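Local coordinates for oxidoreductase, NAD-binding/iron-sulfur cluster-binding protein (Nitratireductor pacificus pht-3B, PDB 4RAS) that binds cobalamin and two 4Fe-4S clusters and probably carries out B12-dependent reductive removal of halogen from organic substrates, at residues A153-G158 with L318-L323. Sequence-based numbering, arbitrary orientation.
Sequences AAILSG and LGMQPL
With CG1 of Ile155 turned anti to its own carbonyl carbon (chi1 -66°) and CG of Met320 placed in the same way (chi1 -69°), the two side chains meet along one flank of the helix pair and cross at a slant. The branch methyl CG2 of Ile155 lies 3.7 Å from Met320 CG, and the end of the longer branch, Ile155 CD1, reaches the same methylene at 3.8 Å. Met320 thus touches the isoleucine through the middle of its chain; the Met320 side chain also touches Met423 and Arg424 of helix 418-442, and the cobalamin is about 13 Å from it. Leu323, one turn further on, brings its two methyls to two different residues: CD1 sits 4.2 Å from Ile155 CG1, while CD2 meets Ala154 CB at 4.1 Å. Shortening Ile155 to an alanine is likely to open a gap beside the Met320 methylene and take away the Ile155 CG1 contact of Leu323 CD1.

At the other end the backbones themselves come together, because Gly158 faces Gly319 with their CA atoms 4.3 Å apart. A side chain on Gly319 would run into the carbonyl oxygen of Ile155, so the close approach needs this residue bare, whereas a CB on Gly158 would merely be tight against Gly319 CA. The short helical segments come within 7.6 Å of each other, axis to axis, at 134° between their N-to-C directions. On the far side of helix 141-163, Leu156 packs on helix 76-89 and strand 115-122. All the touching residues are buried and the side-chain contacts are apolar, though the Gly319 carbonyl oxygen also packs on Ile155. It is a close, glycine-to-glycine helix crossing that joins helix 141-163 to helix 315-327.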
# COMPACT_ATOMS: atom_id res chain seq x y z
N ALA A 153 -2.58 3.25 -15.76
CA ALA A 153 -2.44 4.11 -16.90
C ALA A 153 -2.73 5.56 -16.57
O ALA A 153 -2.06 6.44 -17.06
CB ALA A 153 -3.39 3.67 -17.99
N ALA A 154 -3.74 5.81 -15.73
CA ALA A 154 -4.00 7.16 -15.22
C ALA A 154 -2.87 7.70 -14.36
O ALA A 154 -2.40 8.82 -14.58
CB ALA A 154 -5.26 7.21 -14.45
N ILE A 155 -2.35 6.88 -13.46
CA ILE A 155 -1.30 7.39 -12.61
C ILE A 155 -0.06 7.73 -13.41
O ILE A 155 0.55 8.77 -13.21
CB ILE A 155 -0.96 6.44 -11.50
CG1 ILE A 155 -2.15 6.33 -10.59
CG2 ILE A 155 0.27 6.93 -10.72
CD1 ILE A 155 -2.10 5.22 -9.55
N LEU A 156 0.32 6.87 -14.33
CA LEU A 156 1.55 7.11 -15.06
C LEU A 156 1.43 8.24 -16.08
O LEU A 156 2.35 8.98 -16.23
CB LEU A 156 1.99 5.82 -15.74
CG LEU A 156 2.42 4.68 -14.83
CD1 LEU A 156 2.66 3.45 -15.67
CD2 LEU A 156 3.66 4.99 -14.05
N SER A 157 0.36 8.25 -16.89
CA SER A 157 -0.05 9.42 -17.67
C SER A 157 0.23 10.68 -16.89
O SER A 157 0.87 11.60 -17.41
CB SER A 157 -1.58 9.47 -17.71
OG SER A 157 -2.05 8.66 -18.69
N GLY A 158 -0.36 10.75 -15.66
CA GLY A 158 -0.35 11.95 -14.85
C GLY A 158 1.09 12.31 -14.39
O GLY A 158 1.46 13.45 -14.31
N LEU A 318 1.58 13.14 -7.40
CA LEU A 318 0.57 13.99 -7.98
C LEU A 318 -0.24 13.24 -9.06
O LEU A 318 -1.41 13.55 -9.31
CB LEU A 318 1.20 15.28 -8.51
CG LEU A 318 1.62 16.30 -7.43
CD1 LEU A 318 2.65 17.25 -7.98
CD2 LEU A 318 0.45 17.13 -6.95
N GLY A 319 0.34 12.24 -9.69
CA GLY A 319 -0.42 11.40 -10.59
C GLY A 319 -1.52 10.63 -9.86
O GLY A 319 -2.50 10.29 -10.43
N MET A 320 -1.33 10.38 -8.58
CA MET A 320 -2.23 9.54 -7.83
C MET A 320 -3.32 10.39 -7.27
O MET A 320 -4.44 9.93 -7.05
CB MET A 320 -1.47 8.82 -6.71
CG MET A 320 -0.50 7.79 -7.23
SD MET A 320 0.38 7.07 -5.83
CE MET A 320 2.08 7.11 -6.17
N GLN A 321 -3.00 11.65 -7.03
CA GLN A 321 -3.90 12.51 -6.27
C GLN A 321 -5.34 12.55 -6.82
O GLN A 321 -6.27 12.41 -6.09
CB GLN A 321 -3.33 13.91 -6.16
CG GLN A 321 -4.26 14.84 -5.41
CD GLN A 321 -3.66 16.19 -5.14
OE1 GLN A 321 -3.28 16.94 -6.08
NE2 GLN A 321 -3.50 16.49 -3.87
N PRO A 322 -5.53 12.81 -8.10
CA PRO A 322 -6.92 12.86 -8.54
C PRO A 322 -7.70 11.55 -8.31
O PRO A 322 -8.92 11.60 -8.09
CB PRO A 322 -6.81 13.12 -10.05
CG PRO A 322 -5.36 13.54 -10.31
CD PRO A 322 -4.55 13.00 -9.21
N LEU A 323 -7.05 10.41 -8.39
CA LEU A 323 -7.80 9.17 -8.15
C LEU A 323 -8.16 9.07 -6.68
O LEU A 323 -9.28 8.68 -6.35
CB LEU A 323 -7.08 7.89 -8.50
CG LEU A 323 -6.13 7.71 -9.64
CD1 LEU A 323 -6.30 6.30 -10.17
CD2 LEU A 323 -6.11 8.72 -10.78